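Local atomic coordinates of NUDIX hydrolase (Nitrosomonas europaea, PDB entry 2B0V), a protein that probably hydrolyses phosphate-containing substrates such as nucleoside di- and triphosphates or thiamine diphosphate with the help of magnesium, as other Nudix hydrolases of the NudJ subfamily do. Residues 19-24 / 115-120; 85-90 / 145-150. All blocks are in the same frame, centred on the assembly; numbering follows the deposited sequence. Where two conformers were deposited one is given.

In the fold
From the N terminus, strand 8-17 turns back into strand 20-26, which supplies the first half of contact 1. The chain then runs through the helix 48-60 and out along the long strands 62-77 and 82-96; residues 85-90 open contact 2 before contact 1 closes at 115-120, the short helix after strand 106-113 and the residue following it. After helix 128-137, the C-terminal segment 145-150 closes contact 2. The two loops therefore cross. Both contacts draw on the same mixed sheet, but their centres are 24 Å apart, on opposite sides of the chain's centre: contact 1 fastens a helix to the sheet, and contact 2 brings the tail back to it.

Contact 1. Residues 19-24 / 115-120; sequences DKYLLV and DEIRAK
I117 reaches out from helix 114-119 and sets its longer branch between Y21 and L23, two residues that point from strand 20-26 toward the helix. Its CD1 does most of the work. That methyl lies 3.7 Å from CD2 of Y21, where the two side chains cross at about a right angle, and also 3.7 Å from CD1 of L23. One carbon back, I117 CG1 meets the same L23 CD1 at 3.6 Å. The branch gets there because CG1 stands anti to the carbonyl carbon of I117 (chi1 -65°). All three residues are buried, and the grip across the segments is purely apolar. F112 of strand 106-113 touches both I117 and L23, while I133 of helix 128-137 touches I117 and Y21, so the small cluster continues into its neighbours.

The solvent side belongs to D115 and R118, where R118 NH1 stays 4.0 Å from D115 OD1, a long salt bridge at the surface. E116 starts out toward the strand but stays exposed and touches nothing across the contact; its OE1 folds back to the backbone N of S113, the last residue of the strand before the helix.

L22 and V24 instead touch residues of helix 48-60, which carries much of the Nudix box, including the REVLEE sequence. The strand thus has helices on both faces, the alpha/beta/alpha sandwich characteristic of the Nudix fold.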
loop_
_atom_site.group_PDB
_atom_site.type_symbol
_atom_site.label_atom_id
_atom_site.label_comp_id
_atom_site.label_asym_id
_atom_site.label_seq_id
_atom_site.Cartn_x
_atom_site.Cartn_y
_atom_site.Cartn_z
ATOM N N ASP A 19 -3.417 -16.504 -3.012
ATOM C CA ASP A 19 -1.940 -16.547 -2.943
ATOM C C ASP A 19 -1.249 -15.612 -3.950
ATOM O O ASP A 19 -0.049 -15.714 -4.165
ATOM C CB ASP A 19 -1.402 -17.997 -3.043
ATOM C CG ASP A 19 -2.130 -18.946 -2.105
ATOM O OD1 ASP A 19 -2.094 -18.715 -0.882
ATOM O OD2 ASP A 19 -2.765 -19.896 -2.592
ATOM N N LYS A 20 -2.006 -14.678 -4.524
ATOM C CA LYS A 20 -1.426 -13.576 -5.304
ATOM C C LYS A 20 -1.751 -12.223 -4.692
ATOM O O LYS A 20 -2.789 -12.067 -4.016
ATOM C CB LYS A 20 -1.942 -13.610 -6.730
ATOM C CG LYS A 20 -1.637 -14.923 -7.440
ATOM C CD LYS A 20 -1.856 -14.770 -8.895
ATOM C CE LYS A 20 -1.639 -16.085 -9.651
ATOM N NZ LYS A 20 -2.631 -17.079 -9.147
ATOM N N TYR A 21 -0.869 -11.253 -4.914
ATOM C CA TYR A 21 -1.023 -9.925 -4.310
ATOM C C TYR A 21 -1.178 -8.862 -5.382
ATOM O O TYR A 21 -0.434 -8.859 -6.353
ATOM C CB TYR A 21 0.193 -9.578 -3.455
ATOM C CG TYR A 21 0.386 -10.507 -2.284
ATOM C CD1 TYR A 21 -0.144 -10.184 -1.041
ATOM C CD2 TYR A 21 1.096 -11.701 -2.423
ATOM C CE1 TYR A 21 0.026 -11.038 0.060
ATOM C CE2 TYR A 21 1.280 -12.566 -1.333
ATOM C CZ TYR A 21 0.741 -12.231 -0.103
ATOM O OH TYR A 21 0.922 -13.086 0.965
ATOM N N LEU A 22 -2.136 -7.940 -5.183
ATOM C CA LEU A 22 -2.296 -6.810 -6.085
ATOM C C LEU A 22 -1.250 -5.733 -5.766
ATOM O O LEU A 22 -1.306 -5.092 -4.689
ATOM C CB LEU A 22 -3.708 -6.187 -5.941
ATOM C CG LEU A 22 -4.081 -5.103 -6.954
ATOM C CD1 LEU A 22 -3.988 -5.572 -8.418
ATOM C CD2 LEU A 22 -5.504 -4.578 -6.592
ATOM N N LEU A 23 -0.334 -5.512 -6.722
ATOM C CA LEU A 23 0.764 -4.572 -6.569
ATOM C C LEU A 23 0.769 -3.637 -7.727
ATOM O O LEU A 23 0.126 -3.901 -8.764
ATOM C CB LEU A 23 2.111 -5.310 -6.521
ATOM C CG LEU A 23 2.324 -6.312 -5.368
ATOM C CD1 LEU A 23 3.687 -7.077 -5.511
ATOM C CD2 LEU A 23 2.172 -5.648 -3.954
ATOM N N VAL A 24 1.543 -2.578 -7.602
ATOM C CA VAL A 24 1.683 -1.659 -8.722
ATOM C C VAL A 24 3.126 -1.608 -9.181
ATOM O O VAL A 24 4.036 -1.700 -8.359
ATOM C CB VAL A 24 1.174 -0.224 -8.399
ATOM C CG1 VAL A 24 -0.340 -0.222 -8.143
ATOM C CG2 VAL A 24 1.944 0.383 -7.237
ATOM N N ASP A 115 6.558 -15.982 -5.429
ATOM C CA ASP A 115 7.803 -16.263 -6.154
ATOM C C ASP A 115 8.202 -15.079 -7.032
ATOM O O ASP A 115 9.379 -14.700 -7.074
ATOM C CB ASP A 115 7.704 -17.551 -6.982
ATOM C CG ASP A 115 7.866 -18.787 -6.122
ATOM O OD1 ASP A 115 7.807 -18.657 -4.874
ATOM O OD2 ASP A 115 8.062 -19.888 -6.673
ATOM N N GLU A 116 7.214 -14.506 -7.721
ATOM C CA GLU A 116 7.467 -13.392 -8.624
ATOM C C GLU A 116 7.921 -12.162 -7.846
ATOM O O GLU A 116 8.838 -11.426 -8.267
ATOM C CB GLU A 116 6.209 -13.065 -9.444
ATOM C CG GLU A 116 5.814 -14.195 -10.459
ATOM C CD GLU A 116 4.355 -14.122 -11.054
ATOM O OE1 GLU A 116 3.389 -13.511 -10.517
ATOM O OE2 GLU A 116 4.145 -14.732 -12.133
ATOM N N ILE A 117 7.256 -11.924 -6.715
ATOM C CA ILE A 117 7.610 -10.775 -5.879
ATOM C C ILE A 117 9.045 -10.926 -5.374
ATOM O O ILE A 117 9.866 -9.998 -5.479
ATOM C CB ILE A 117 6.611 -10.639 -4.700
ATOM C CG1 ILE A 117 5.212 -10.318 -5.242
ATOM C CG2 ILE A 117 7.020 -9.524 -3.736
ATOM C CD1 ILE A 117 4.084 -10.559 -4.203
ATOM N N ARG A 118 9.390 -12.114 -4.866
ATOM C CA ARG A 118 10.756 -12.337 -4.370
ATOM C C ARG A 118 11.792 -12.154 -5.467
ATOM O O ARG A 118 12.833 -11.556 -5.221
ATOM C CB ARG A 118 10.919 -13.706 -3.697
ATOM C CG ARG A 118 10.141 -13.886 -2.432
ATOM C CD ARG A 118 10.391 -15.283 -1.840
ATOM N NE ARG A 118 9.572 -15.539 -0.658
ATOM C CZ ARG A 118 8.955 -16.691 -0.380
ATOM N NH1 ARG A 118 9.038 -17.745 -1.194
ATOM N NH2 ARG A 118 8.238 -16.789 0.734
ATOM N N ALA A 119 11.480 -12.582 -6.703
ATOM C CA ALA A 119 12.460 -12.513 -7.792
ATOM C C ALA A 119 12.648 -11.074 -8.274
ATOM O O ALA A 119 13.593 -10.762 -8.985
ATOM C CB ALA A 119 12.030 -13.429 -8.938
ATOM N N LYS A 120 11.733 -10.200 -7.864
ATOM C CA LYS A 120 11.774 -8.798 -8.269
ATOM C C LYS A 120 12.279 -7.897 -7.139
ATOM O O LYS A 120 12.099 -6.686 -7.188
ATOM C CB LYS A 120 10.396 -8.364 -8.764
ATOM C CG LYS A 120 10.208 -8.705 -10.226
ATOM C CD LYS A 120 8.889 -8.149 -10.719
ATOM C CE LYS A 120 8.903 -8.044 -12.211
ATOM N NZ LYS A 120 9.096 -9.365 -12.826
#

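Contact 2. Residues 85-90 / 145-150. With NA (sodium ion), chain C.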
loop_
_atom_site.group_PDB
_atom_site.type_symbol
_atom_site.label_atom_id
_atom_site.label_comp_id
_atom_site.label_asym_id
_atom_site.label_seq_id
_atom_site.Cartn_x
_atom_site.Cartn_y
_atom_site.Cartn_z
ATOM N N LEU A 85 6.075 6.890 8.511
ATOM C CA LEU A 85 5.294 6.018 9.359
ATOM C C LEU A 85 4.195 5.415 8.469
ATOM O O LEU A 85 3.217 6.102 8.118
ATOM C CB LEU A 85 4.697 6.844 10.516
ATOM C CG LEU A 85 4.047 6.054 11.627
ATOM C CD1 LEU A 85 5.018 5.104 12.361
ATOM C CD2 LEU A 85 3.440 7.070 12.621
ATOM N N ARG A 86 4.373 4.134 8.107
ATOM C CA ARG A 86 3.517 3.494 7.130
ATOM C C ARG A 86 2.519 2.604 7.826
ATOM O O ARG A 86 2.899 1.582 8.414
ATOM C CB ARG A 86 4.333 2.614 6.171
ATOM C CG ARG A 86 3.448 1.769 5.213
ATOM C CD ARG A 86 4.325 0.732 4.414
ATOM N NE ARG A 86 4.494 1.165 3.022
ATOM C CZ ARG A 86 4.530 0.383 1.945
ATOM N NH1 ARG A 86 4.416 -0.928 2.019
ATOM N NH2 ARG A 86 4.642 0.951 0.750
ATOM N N PHE A 87 1.240 2.990 7.772
ATOM C CA PHE A 87 0.164 2.124 8.311
ATOM C C PHE A 87 -0.273 1.193 7.222
ATOM O O PHE A 87 -0.733 1.674 6.199
ATOM C CB PHE A 87 -1.034 2.977 8.681
ATOM C CG PHE A 87 -0.813 3.814 9.930
ATOM C CD1 PHE A 87 -1.401 3.434 11.152
ATOM C CD2 PHE A 87 -0.011 4.978 9.869
ATOM C CE1 PHE A 87 -1.181 4.208 12.323
ATOM C CE2 PHE A 87 0.220 5.769 11.036
ATOM C CZ PHE A 87 -0.362 5.381 12.257
ATOM N N THR A 88 -0.180 -0.124 7.477
ATOM C CA THR A 88 -0.440 -1.112 6.406
ATOM C C THR A 88 -1.685 -1.875 6.811
ATOM O O THR A 88 -1.809 -2.308 7.961
ATOM C CB THR A 88 0.747 -2.068 6.294
ATOM O OG1 THR A 88 1.938 -1.294 6.095
ATOM C CG2 THR A 88 0.540 -2.973 5.122
ATOM N N PHE A 89 -2.598 -2.026 5.853
ATOM C CA PHE A 89 -3.866 -2.727 6.098
ATOM C C PHE A 89 -4.025 -3.871 5.132
ATOM O O PHE A 89 -3.538 -3.784 3.989
ATOM C CB PHE A 89 -5.044 -1.764 5.883
ATOM C CG PHE A 89 -4.999 -0.605 6.814
ATOM C CD1 PHE A 89 -5.655 -0.673 8.032
ATOM C CD2 PHE A 89 -4.298 0.563 6.457
ATOM C CE1 PHE A 89 -5.602 0.419 8.912
ATOM C CE2 PHE A 89 -4.247 1.635 7.303
ATOM C CZ PHE A 89 -4.893 1.570 8.530
ATOM N N SER A 90 -4.772 -4.905 5.532
ATOM C CA SER A 90 -5.199 -5.933 4.578
ATOM C C SER A 90 -6.716 -5.825 4.393
ATOM O O SER A 90 -7.459 -5.406 5.313
ATOM C CB SER A 90 -4.806 -7.333 5.095
ATOM O OG SER A 90 -5.269 -8.332 4.218
ATOM N N ASP A 145 -10.134 -0.987 14.728
ATOM C CA ASP A 145 -10.542 -0.024 15.756
ATOM C C ASP A 145 -9.467 0.293 16.808
ATOM O O ASP A 145 -9.732 1.019 17.787
ATOM C CB ASP A 145 -11.945 -0.348 16.301
ATOM C CG ASP A 145 -11.952 -1.461 17.274
ATOM O OD1 ASP A 145 -10.962 -2.207 17.362
ATOM O OD2 ASP A 145 -12.981 -1.579 17.998
ATOM N N ILE A 146 -8.243 -0.211 16.586
ATOM C CA ILE A 146 -7.077 0.372 17.242
ATOM C C ILE A 146 -7.029 1.888 16.972
ATOM O O ILE A 146 -6.640 2.691 17.866
ATOM C CB ILE A 146 -5.770 -0.281 16.743
ATOM C CG1 ILE A 146 -5.648 -1.659 17.362
ATOM C CG2 ILE A 146 -4.586 0.540 17.239
ATOM C CD1 ILE A 146 -4.542 -2.544 16.792
ATOM N N LEU A 147 -7.438 2.265 15.761
ATOM C CA LEU A 147 -7.372 3.654 15.308
ATOM C C LEU A 147 -8.666 4.336 15.667
ATOM O O LEU A 147 -9.732 3.761 15.410
ATOM C CB LEU A 147 -7.217 3.675 13.784
ATOM C CG LEU A 147 -5.793 3.524 13.254
ATOM C CD1 LEU A 147 -5.844 3.178 11.760
ATOM C CD2 LEU A 147 -5.066 4.836 13.508
ATOM N N GLN A 148 -8.580 5.529 16.247
ATOM C CA GLN A 148 -9.791 6.326 16.526
ATOM C C GLN A 148 -9.631 7.644 15.824
ATOM O O GLN A 148 -8.715 8.398 16.178
ATOM C CB GLN A 148 -9.967 6.570 18.026
ATOM C CG GLN A 148 -11.260 7.415 18.277
ATOM C CD GLN A 148 -12.514 6.682 17.855
ATOM O OE1 GLN A 148 -12.843 5.629 18.406
ATOM N NE2 GLN A 148 -13.214 7.210 16.841
ATOM N N TYR A 149 -10.511 7.929 14.870
ATOM C CA TYR A 149 -10.441 9.170 14.101
ATOM C C TYR A 149 -11.487 10.128 14.634
ATOM O O TYR A 149 -12.587 9.724 14.979
ATOM C CB TYR A 149 -10.763 8.872 12.636
ATOM C CG TYR A 149 -10.753 10.071 11.722
ATOM C CD1 TYR A 149 -9.619 10.869 11.594
ATOM C CD2 TYR A 149 -11.898 10.397 10.946
ATOM C CE1 TYR A 149 -9.613 11.972 10.729
ATOM C CE2 TYR A 149 -11.882 11.492 10.068
ATOM C CZ TYR A 149 -10.760 12.262 9.969
ATOM O OH TYR A 149 -10.750 13.340 9.110
ATOM N N TYR A 150 -11.116 11.404 14.719
ATOM C CA TYR A 150 -12.063 12.461 15.115
ATOM C C TYR A 150 -12.116 13.444 13.982
ATOM O O TYR A 150 -11.133 14.120 13.665
ATOM C CB TYR A 150 -11.571 13.187 16.358
ATOM C CG TYR A 150 -11.570 12.358 17.612
ATOM C CD1 TYR A 150 -12.634 12.427 18.515
ATOM C CD2 TYR A 150 -10.501 11.513 17.918
ATOM C CE1 TYR A 150 -12.627 11.677 19.670
ATOM C CE2 TYR A 150 -10.493 10.785 19.068
ATOM C CZ TYR A 150 -11.554 10.856 19.931
ATOM O OH TYR A 150 -11.503 10.118 21.081
HETATM NA NA NA C . -13.843 3.696 17.521
HETATM O O HOH W 1 -11.885 2.529 18.492
HETATM O O HOH W 2 -12.414 3.586 15.411
HETATM O O HOH W 3 -15.349 5.227 16.170
HETATM O O HOH W 4 -14.978 1.757 16.850
#
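L147 sets one methyl against each of two phenylalanines on strand 82-96. CD1 comes to the edge of the F89 ring, in its plane, 3.7 Å from CZ; CD2 lies 4.1 Å from CE1 of F87. L147 and F89 come from opposite directions, and the leucine methyl meets the ring at its edge. With CG anti to the carbonyl carbon (chi1 -84°), L147 swings toward the strand, which brings its methyls within range of the rings. Their placement holds for the conformer described, since L147 was modelled in two.

Behind the phenylalanines stands helix 48-60: I48 touches both rings, and I49 and C52 pack on F89. R86 and T88 contact helix 128-137 instead, so the strand separates two helical layers.

Next door on the tail, Q148 carries a sodium ion. Within this chain, its OE1 binds the metal at 2.4 Å, alongside four waters. The side chain bends at chi2, and its NE2 donates to O of Y149 at 3.2 Å from above the carbonyl plane. That bond is nearly straight at 163° and helps fix the amide's rotation with OE1 on the metal. The backbone carbonyls of D145 and L147 steady two of the waters from the second shell, and NE2 of Q148 itself donates to a third.

The chemistry is therefore split: an apolar side chain holds the tail against the sheet, while neighbouring carbonyls and an amide organise a hydrated cation. With one side-chain ligand from this chain and four waters, the sodium is consistent with an opportunistic surface site; nothing here ties it to catalysis.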